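Local coordinates for arginase (RocF) (Helicobacter pylori, PDB 4G3H), which probably hydrolyses L-arginine to L-ornithine and urea, using two manganese ions per subunit, at residues Val4-Glu9 / Arg46-Lys51; Cys73-Phe78 / Phe98-Ser103; Phe83-Ser88 / Val277-Tyr282. All coordinates share one frame; numbering follows the deposited sequence.

Interaction 1: residues Val4-Glu9 / Arg46-Lys51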
loop_
_atom_site.group_PDB
_atom_site.type_symbol
_atom_site.label_atom_id
_atom_site.label_comp_id
_atom_site.label_asym_id
_atom_site.label_seq_id
_atom_site.Cartn_x
_atom_site.Cartn_y
_atom_site.Cartn_z
ATOM N N VAL A 4 1.469 10.864 -6.492
ATOM C CA VAL A 4 2.142 9.921 -7.380
ATOM C C VAL A 4 1.113 8.962 -7.961
ATOM O O VAL A 4 0.351 8.333 -7.226
ATOM C CB VAL A 4 3.223 9.101 -6.626
ATOM C CG1 VAL A 4 3.935 8.170 -7.600
ATOM C CG2 VAL A 4 4.231 10.038 -5.953
ATOM N N GLY A 5 1.078 8.869 -9.284
ATOM C CA GLY A 5 0.138 7.979 -9.939
ATOM C C GLY A 5 0.882 6.913 -10.725
ATOM O O GLY A 5 1.636 7.229 -11.644
ATOM N N LEU A 6 0.687 5.653 -10.353
ATOM C CA LEU A 6 1.345 4.541 -11.042
ATOM C C LEU A 6 0.551 4.136 -12.283
ATOM O O LEU A 6 -0.683 4.150 -12.280
ATOM C CB LEU A 6 1.471 3.334 -10.109
ATOM C CG LEU A 6 2.577 3.263 -9.038
ATOM C CD1 LEU A 6 3.717 2.401 -9.532
ATOM C CD2 LEU A 6 3.064 4.653 -8.672
ATOM N N GLU A 7 1.270 3.777 -13.340
ATOM C CA GLU A 7 0.646 3.355 -14.582
ATOM C C GLU A 7 1.564 2.344 -15.257
ATOM O O GLU A 7 2.782 2.550 -15.327
ATOM C CB GLU A 7 0.414 4.563 -15.501
ATOM C CG GLU A 7 -0.261 4.219 -16.822
ATOM C CD GLU A 7 -0.510 5.436 -17.694
ATOM O OE1 GLU A 7 -0.887 5.252 -18.871
ATOM O OE2 GLU A 7 -0.333 6.575 -17.207
ATOM N N ALA A 8 0.986 1.250 -15.745
ATOM C CA ALA A 8 1.781 0.218 -16.399
ATOM C C ALA A 8 2.431 0.742 -17.671
ATOM O O ALA A 8 1.768 1.347 -18.516
ATOM C CB ALA A 8 0.912 -1.001 -16.723
ATOM N N GLU A 9 3.731 0.515 -17.809
ATOM C CA GLU A 9 4.421 0.955 -19.014
ATOM C C GLU A 9 3.768 0.312 -20.240
ATOM O O GLU A 9 3.677 0.939 -21.296
ATOM C CB GLU A 9 5.905 0.575 -18.965
ATOM C CG GLU A 9 6.652 0.894 -20.252
ATOM C CD GLU A 9 8.124 0.521 -20.195
ATOM O OE1 GLU A 9 8.438 -0.656 -19.910
ATOM O OE2 GLU A 9 8.969 1.406 -20.441
ATOM N N ARG A 46 2.873 13.441 -10.254
ATOM C CA ARG A 46 3.847 12.670 -11.004
ATOM C C ARG A 46 3.382 11.281 -11.444
ATOM O O ARG A 46 2.890 10.498 -10.636
ATOM C CB ARG A 46 5.164 12.470 -10.246
ATOM C CG ARG A 46 6.046 11.751 -11.224
ATOM C CD ARG A 46 7.260 11.004 -10.867
ATOM N NE ARG A 46 8.360 11.736 -10.282
ATOM C CZ ARG A 46 9.631 11.446 -10.540
ATOM N NH1 ARG A 46 9.931 10.476 -11.394
ATOM N NH2 ARG A 46 10.598 12.056 -9.877
ATOM N N CYS A 47 3.563 10.978 -12.725
ATOM C CA CYS A 47 3.206 9.669 -13.251
ATOM C C CYS A 47 4.452 8.803 -13.162
ATOM O O CYS A 47 5.536 9.230 -13.561
ATOM C CB CYS A 47 2.764 9.755 -14.716
ATOM S SG CYS A 47 2.280 8.140 -15.419
ATOM N N VAL A 48 4.295 7.596 -12.624
ATOM C CA VAL A 48 5.407 6.664 -12.485
ATOM C C VAL A 48 5.014 5.354 -13.158
ATOM O O VAL A 48 3.967 4.781 -12.851
ATOM C CB VAL A 48 5.742 6.405 -10.994
ATOM C CG1 VAL A 48 6.818 5.325 -10.875
ATOM C CG2 VAL A 48 6.223 7.693 -10.345
ATOM N N LEU A 49 5.847 4.899 -14.090
ATOM C CA LEU A 49 5.586 3.667 -14.818
ATOM C C LEU A 49 6.083 2.443 -14.063
ATOM O O LEU A 49 7.101 2.490 -13.368
ATOM C CB LEU A 49 6.243 3.719 -16.200
ATOM C CG LEU A 49 5.842 4.898 -17.094
ATOM C CD1 LEU A 49 6.508 4.745 -18.451
ATOM C CD2 LEU A 49 4.319 4.955 -17.247
ATOM N N TYR A 50 5.354 1.342 -14.199
ATOM C CA TYR A 50 5.735 0.108 -13.532
ATOM C C TYR A 50 5.597 -1.080 -14.468
ATOM O O TYR A 50 4.967 -0.992 -15.521
ATOM C CB TYR A 50 4.881 -0.105 -12.271
ATOM C CG TYR A 50 3.425 -0.456 -12.522
ATOM C CD1 TYR A 50 3.029 -1.784 -12.696
ATOM C CD2 TYR A 50 2.443 0.536 -12.576
ATOM C CE1 TYR A 50 1.686 -2.121 -12.918
ATOM C CE2 TYR A 50 1.090 0.212 -12.802
ATOM C CZ TYR A 50 0.725 -1.119 -12.967
ATOM O OH TYR A 50 -0.597 -1.464 -13.161
ATOM N N LYS A 51 6.201 -2.191 -14.067
ATOM C CA LYS A 51 6.169 -3.420 -14.836
ATOM C C LYS A 51 5.561 -4.483 -13.933
ATOM O O LYS A 51 5.954 -4.619 -12.776
ATOM C CB LYS A 51 7.587 -3.824 -15.231
ATOM C CG LYS A 51 7.652 -4.877 -16.313
ATOM C CD LYS A 51 9.090 -5.216 -16.641
ATOM C CE LYS A 51 9.199 -5.791 -18.033
ATOM N NZ LYS A 51 8.772 -4.784 -19.041
HETATM O O HOH W 1 6.842 -2.873 -18.934
#

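Interaction 2: residues Cys73-Phe78 / Phe98-Ser103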
loop_
_atom_site.group_PDB
_atom_site.type_symbol
_atom_site.label_atom_id
_atom_site.label_comp_id
_atom_site.label_asym_id
_atom_site.label_seq_id
_atom_site.Cartn_x
_atom_site.Cartn_y
_atom_site.Cartn_z
ATOM N N CYS A 73 12.943 6.217 -9.493
ATOM C CA CYS A 73 11.924 7.263 -9.589
ATOM C C CYS A 73 11.251 7.517 -8.245
ATOM O O CYS A 73 11.049 8.669 -7.851
ATOM C CB CYS A 73 10.847 6.887 -10.622
ATOM S SG CYS A 73 11.370 7.006 -12.351
ATOM N N MET A 74 10.894 6.445 -7.543
ATOM C CA MET A 74 10.249 6.603 -6.250
ATOM C C MET A 74 11.205 7.204 -5.219
ATOM O O MET A 74 10.771 7.924 -4.319
ATOM C CB MET A 74 9.695 5.263 -5.747
ATOM C CG MET A 74 8.496 4.735 -6.539
ATOM S SD MET A 74 7.171 5.964 -6.784
ATOM C CE MET A 74 6.730 6.363 -5.072
ATOM N N LYS A 75 12.499 6.915 -5.334
ATOM C CA LYS A 75 13.460 7.484 -4.393
ATOM C C LYS A 75 13.461 8.995 -4.575
ATOM O O LYS A 75 13.527 9.740 -3.601
ATOM C CB LYS A 75 14.869 6.936 -4.626
ATOM C CG LYS A 75 15.037 5.475 -4.265
ATOM C CD LYS A 75 16.513 5.076 -4.218
ATOM C CE LYS A 75 17.257 5.845 -3.130
ATOM N NZ LYS A 75 18.664 5.380 -2.964
ATOM N N GLU A 76 13.381 9.445 -5.825
ATOM C CA GLU A 76 13.346 10.880 -6.110
ATOM C C GLU A 76 12.165 11.514 -5.388
ATOM O O GLU A 76 12.270 12.613 -4.846
ATOM C CB GLU A 76 13.204 11.137 -7.611
ATOM C CG GLU A 76 14.421 10.761 -8.432
ATOM C CD GLU A 76 14.265 11.107 -9.907
ATOM O OE1 GLU A 76 15.221 10.874 -10.677
ATOM O OE2 GLU A 76 13.190 11.611 -10.299
ATOM N N VAL A 77 11.033 10.817 -5.389
ATOM C CA VAL A 77 9.842 11.324 -4.718
ATOM C C VAL A 77 10.046 11.358 -3.204
ATOM O O VAL A 77 9.811 12.379 -2.560
ATOM C CB VAL A 77 8.599 10.446 -5.034
ATOM C CG1 VAL A 77 7.425 10.860 -4.143
ATOM C CG2 VAL A 77 8.226 10.579 -6.509
ATOM N N PHE A 78 10.504 10.247 -2.636
ATOM C CA PHE A 78 10.686 10.177 -1.192
ATOM C C PHE A 78 11.801 11.062 -0.642
ATOM O O PHE A 78 11.874 11.293 0.566
ATOM C CB PHE A 78 10.902 8.726 -0.761
ATOM C CG PHE A 78 9.689 7.851 -0.947
ATOM C CD1 PHE A 78 8.434 8.274 -0.506
ATOM C CD2 PHE A 78 9.803 6.598 -1.543
ATOM C CE1 PHE A 78 7.303 7.456 -0.657
ATOM C CE2 PHE A 78 8.680 5.773 -1.698
ATOM C CZ PHE A 78 7.427 6.205 -1.253
ATOM N N PHE A 98 8.061 0.568 -1.626
ATOM C CA PHE A 98 8.561 0.486 -0.259
ATOM C C PHE A 98 10.080 0.316 -0.196
ATOM O O PHE A 98 10.726 0.850 0.711
ATOM C CB PHE A 98 7.864 -0.657 0.490
ATOM C CG PHE A 98 8.095 -0.636 1.971
ATOM C CD1 PHE A 98 7.620 0.415 2.746
ATOM C CD2 PHE A 98 8.808 -1.662 2.594
ATOM C CE1 PHE A 98 7.854 0.446 4.123
ATOM C CE2 PHE A 98 9.046 -1.640 3.964
ATOM C CZ PHE A 98 8.571 -0.585 4.732
ATOM N N GLN A 99 10.650 -0.423 -1.145
ATOM C CA GLN A 99 12.095 -0.609 -1.172
ATOM C C GLN A 99 12.744 0.758 -1.377
ATOM O O GLN A 99 13.783 1.061 -0.781
ATOM C CB GLN A 99 12.518 -1.556 -2.299
ATOM C CG GLN A 99 12.128 -3.017 -2.083
ATOM C CD GLN A 99 12.617 -3.574 -0.752
ATOM O OE1 GLN A 99 11.943 -3.462 0.269
ATOM N NE2 GLN A 99 13.801 -4.170 -0.760
ATOM N N ALA A 100 12.128 1.586 -2.217
ATOM C CA ALA A 100 12.653 2.925 -2.469
ATOM C C ALA A 100 12.562 3.729 -1.171
ATOM O O ALA A 100 13.470 4.485 -0.824
ATOM C CB ALA A 100 11.851 3.603 -3.561
ATOM N N PHE A 101 11.453 3.544 -0.458
ATOM C CA PHE A 101 11.205 4.222 0.808
ATOM C C PHE A 101 12.283 3.834 1.833
ATOM O O PHE A 101 12.834 4.694 2.526
ATOM C CB PHE A 101 9.826 3.818 1.329
ATOM C CG PHE A 101 9.366 4.600 2.517
ATOM C CD1 PHE A 101 8.939 5.921 2.376
ATOM C CD2 PHE A 101 9.321 4.011 3.778
ATOM C CE1 PHE A 101 8.468 6.643 3.469
ATOM C CE2 PHE A 101 8.849 4.726 4.882
ATOM C CZ PHE A 101 8.421 6.047 4.723
ATOM N N ARG A 102 12.560 2.534 1.929
ATOM C CA ARG A 102 13.574 2.016 2.844
ATOM C C ARG A 102 14.949 2.538 2.429
ATOM O O ARG A 102 15.768 2.889 3.273
ATOM C CB ARG A 102 13.605 0.486 2.803
ATOM C CG ARG A 102 12.307 -0.191 3.186
ATOM C CD ARG A 102 12.379 -1.691 2.911
ATOM N NE ARG A 102 13.327 -2.370 3.793
ATOM C CZ ARG A 102 13.612 -3.668 3.721
ATOM N NH1 ARG A 102 13.028 -4.429 2.801
ATOM N NH2 ARG A 102 14.472 -4.208 4.576
ATOM N N SER A 103 15.193 2.580 1.124
ATOM C CA SER A 103 16.465 3.047 0.595
ATOM C C SER A 103 16.746 4.494 0.981
ATOM O O SER A 103 17.862 4.825 1.371
ATOM C CB SER A 103 16.490 2.900 -0.928
ATOM O OG SER A 103 17.785 3.170 -1.433
#

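Interaction 3: residues Phe83-Ser88 / Val277-Tyr282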
loop_
_atom_site.group_PDB
_atom_site.type_symbol
_atom_site.label_atom_id
_atom_site.label_comp_id
_atom_site.label_asym_id
_atom_site.label_seq_id
_atom_site.Cartn_x
_atom_site.Cartn_y
_atom_site.Cartn_z
ATOM N N PHE A 83 4.903 15.820 1.530
ATOM C CA PHE A 83 4.199 14.575 1.830
ATOM C C PHE A 83 3.695 13.904 0.555
ATOM O O PHE A 83 3.058 14.542 -0.286
ATOM C CB PHE A 83 3.014 14.835 2.759
ATOM C CG PHE A 83 2.450 13.586 3.364
ATOM C CD1 PHE A 83 2.972 13.076 4.547
ATOM C CD2 PHE A 83 1.441 12.880 2.719
ATOM C CE1 PHE A 83 2.497 11.875 5.079
ATOM C CE2 PHE A 83 0.962 11.678 3.241
ATOM C CZ PHE A 83 1.491 11.177 4.419
ATOM N N PRO A 84 3.969 12.602 0.396
ATOM C CA PRO A 84 3.514 11.913 -0.810
ATOM C C PRO A 84 2.262 11.043 -0.668
ATOM O O PRO A 84 2.157 10.211 0.241
ATOM C CB PRO A 84 4.728 11.081 -1.182
ATOM C CG PRO A 84 5.168 10.588 0.183
ATOM C CD PRO A 84 5.019 11.820 1.078
ATOM N N LEU A 85 1.311 11.249 -1.570
ATOM C CA LEU A 85 0.100 10.437 -1.598
ATOM C C LEU A 85 0.323 9.561 -2.828
ATOM O O LEU A 85 0.421 10.063 -3.948
ATOM C CB LEU A 85 -1.148 11.302 -1.772
ATOM C CG LEU A 85 -2.425 10.485 -1.987
ATOM C CD1 LEU A 85 -2.597 9.464 -0.876
ATOM C CD2 LEU A 85 -3.610 11.421 -2.048
ATOM N N ILE A 86 0.405 8.254 -2.618
ATOM C CA ILE A 86 0.687 7.330 -3.709
ATOM C C ILE A 86 -0.450 6.402 -4.142
ATOM O O ILE A 86 -0.886 5.542 -3.379
ATOM C CB ILE A 86 1.903 6.450 -3.342
ATOM C CG1 ILE A 86 3.065 7.341 -2.899
ATOM C CG2 ILE A 86 2.310 5.592 -4.534
ATOM C CD1 ILE A 86 4.091 6.619 -2.080
ATOM N N LEU A 87 -0.889 6.577 -5.290
ATOM C CA LEU A 87 -1.737 5.705 -5.967
ATOM C C LEU A 87 -1.055 4.636 -6.769
ATOM O O LEU A 87 -0.812 4.791 -7.787
ATOM C CB LEU A 87 -2.894 6.398 -6.653
ATOM C CG LEU A 87 -3.443 7.677 -6.138
ATOM C CD1 LEU A 87 -4.101 8.439 -6.886
ATOM C CD2 LEU A 87 -4.196 7.451 -5.148
ATOM N N SER A 88 -0.868 3.558 -6.128
ATOM C CA SER A 88 -0.166 2.416 -6.494
ATOM C C SER A 88 -0.646 1.499 -7.611
ATOM O O SER A 88 -0.010 0.808 -8.001
ATOM C CB SER A 88 0.410 1.708 -5.332
ATOM O OG SER A 88 -0.380 0.985 -4.707
ATOM N N VAL A 277 1.601 7.736 2.397
ATOM C CA VAL A 277 0.351 6.999 2.361
ATOM C C VAL A 277 0.115 6.477 0.950
ATOM O O VAL A 277 0.220 7.217 -0.038
ATOM C CB VAL A 277 -0.853 7.852 2.780
ATOM C CG1 VAL A 277 -2.118 7.020 2.659
ATOM C CG2 VAL A 277 -0.682 8.343 4.227
ATOM N N GLU A 278 -0.193 5.188 0.875
ATOM C CA GLU A 278 -0.459 4.509 -0.379
ATOM C C GLU A 278 -1.901 3.996 -0.355
ATOM O O GLU A 278 -2.308 3.332 0.606
ATOM C CB GLU A 278 0.500 3.319 -0.527
ATOM C CG GLU A 278 0.321 2.487 -1.791
ATOM C CD GLU A 278 0.885 1.077 -1.650
ATOM O OE1 GLU A 278 1.716 0.843 -0.746
ATOM O OE2 GLU A 278 0.505 0.198 -2.449
ATOM N N VAL A 279 -2.678 4.320 -1.385
ATOM C CA VAL A 279 -4.060 3.836 -1.476
ATOM C C VAL A 279 -4.078 3.067 -2.781
ATOM O O VAL A 279 -3.683 3.587 -3.824
ATOM C CB VAL A 279 -5.096 4.989 -1.494
ATOM C CG1 VAL A 279 -6.510 4.410 -1.577
ATOM C CG2 VAL A 279 -4.967 5.826 -0.230
ATOM N N THR A 280 -4.531 1.824 -2.730
ATOM C CA THR A 280 -4.474 0.977 -3.910
ATOM C C THR A 280 -5.681 0.069 -4.124
ATOM O O THR A 280 -6.576 -0.017 -3.286
ATOM C CB THR A 280 -3.207 0.096 -3.811
ATOM O OG1 THR A 280 -2.934 -0.533 -5.066
ATOM C CG2 THR A 280 -3.410 -0.977 -2.737
ATOM N N GLU A 281 -5.678 -0.611 -5.267
ATOM C CA GLU A 281 -6.726 -1.551 -5.645
ATOM C C GLU A 281 -8.103 -0.947 -5.885
ATOM O O GLU A 281 -9.121 -1.472 -5.426
ATOM C CB GLU A 281 -6.825 -2.676 -4.606
ATOM C CG GLU A 281 -5.575 -3.565 -4.503
ATOM C CD GLU A 281 -5.264 -4.330 -5.790
ATOM O OE1 GLU A 281 -6.178 -4.528 -6.613
ATOM O OE2 GLU A 281 -4.103 -4.751 -5.973
ATOM N N TYR A 282 -8.135 0.178 -6.586
ATOM C CA TYR A 282 -9.407 0.778 -6.942
ATOM C C TYR A 282 -9.614 0.362 -8.390
ATOM O O TYR A 282 -8.885 0.806 -9.270
ATOM C CB TYR A 282 -9.366 2.300 -6.844
ATOM C CG TYR A 282 -10.602 2.944 -7.420
ATOM C CD1 TYR A 282 -11.872 2.528 -7.024
ATOM C CD2 TYR A 282 -10.509 3.944 -8.380
ATOM C CE1 TYR A 282 -13.018 3.085 -7.571
ATOM C CE2 TYR A 282 -11.651 4.513 -8.937
ATOM C CZ TYR A 282 -12.904 4.075 -8.527
ATOM O OH TYR A 282 -14.042 4.616 -9.074
#

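Interaction 1: residues Val4-Glu9 / Arg46-Lys51
Y50 and A8 meet because the tyrosine takes a first torsion of 71°, with CG lodged between its backbone N and carbonyl carbon, which folds the ring back over strand 4-8. There A8 CA lies over one face of the ring near its rim, and A8 CB makes a CH-pi contact, 4.2 Å from the Y50 ring centroid and 26° off the ring normal. L6 reaches the same ring obliquely through its CD1 branch, 3.8 Å from Y50 CD2, while its CD2 branch runs alongside V48. Toward the start of the strands V4 CG1, anti to its backbone N, packs 3.6 Å from V48 CG2, the branch beside the V48 backbone N. V4, L6 and V48 thus form an apolar row on one side of the sheet, and L70 of helix 59-78 packs on V48. The other side bears E7, C47 and L49 and is more open to solvent. The ring's position is held further by its hydroxyl, which hydrogen-bonds D18, whose other carboxylate oxygen accepts from A8 N. Five backbone hydrogen bonds join the segments, beginning with G5 N to R46 O at 2.8 Å and ending with E9 N to Y50 O at 3.0 Å. At that far end the charges of E9 and K51 are too distant for a salt bridge, but one water joins them, donating to E9 OE1 (2.9 Å) and accepting from K51 NZ (2.7 Å). Pairing in register from V4 with R46 to A8 with Y50, at a strand angle of 35°, is that of a twisted parallel pair; strand 44-50 is the outermost strand of the central eight-stranded sheet in the arginase alpha/beta fold.

Interaction 2: residues Cys73-Phe78 / Phe98-Ser103
F78 receives the edge of F101 on its ring face: the centroids lie 5.0 Å apart and the planes stand at 79°, a T-shaped stack. F101 CD1 sits over the centre of the F78 ring, and F101 CB adds an off-centre CH-pi contact. With CG of F101 anti to its backbone N (chi1 -171°), the ring crosses F78 at about a right angle. Beside this stack the helices come closest through A100, whose small methyl lets M74 CB approach to 3.5 Å from A100 CB, tighter than ordinary van der Waals contact. P84 and I86 of strand 84-87 also touch F78 on this buried side. Packing gives way to a polar link at K75, which is partly exposed: its CG rests 3.8 Å from A100 CB, but a bend at its third torsion carries the amine to S103. The bond from K75 NZ to S103 OG is 2.8 Å long. S103 OG also bonds the carbonyl of G166. The helix segments cross at 51° with axes 8.3 Å apart. M74, A100, F78 and F101 make the buried part apolar, while the lysine probably keeps its charge, its ammonium donating to a neutral hydroxyl at the more open margin.

Interaction 3: residues Phe83-Ser88 / Val277-Tyr282
Strands 84-87 and 277-280 run parallel at 21°, their axes 4.8 Å apart, joined by I86 N to V277 O (2.8 Å), V279 N to I86 O (2.9 Å) and a weak bond from V277 N to P84 O. On one side of the sheet V277 CG2 meets F83 CZ at 3.6 Å, in the plane of the ring and at its edge, while the CD1 branch of L85 packs more loosely against V277 and V279. Helix 293-309 packs on this side, touching F83, L85 and V279. The pair lies near the middle of the eight-stranded parallel sheet of the arginase fold, and its C-terminal end opens on the metal site: the side chain of T280 is about 4 Å from that of D234, a manganese ligand, and about 5 Å from a bound manganese. Here S88 OG, between its backbone N and carbonyl carbon (chi1 80°), donates to E278 OE2 across a short 2.5 Å, a length to be read with caution. The hydroxyl meets that oxygen on the anti side, 22° out of the carboxylate plane. E278 is buried, and its OE1 is hydrogen-bonded to the hydroxyl of Y230, so each carboxylate oxygen has a hydroxyl partner.

How the interactions relate
From the N terminus, strand 2-8 leads through helix 16-30 to strand 44-50, and interaction 1 closes that excursion at the sheet edge. The chain then enters helix 59-78, strand 84-87 and helix 94-104. Interaction 2 joins the two helices over the intervening strand, on which helix 59-78 packs. Interaction 3 opens on that strand and closes only 189 residues later at strand 274-280, so it crosses interaction 2, whereas interaction 1 precedes both. Backbone bonds from V4 to L85 and L87 unite interactions 1 and 3 in one sheet, and a salt bridge from R46 to E76 fastens the edge strand to helix 59-78.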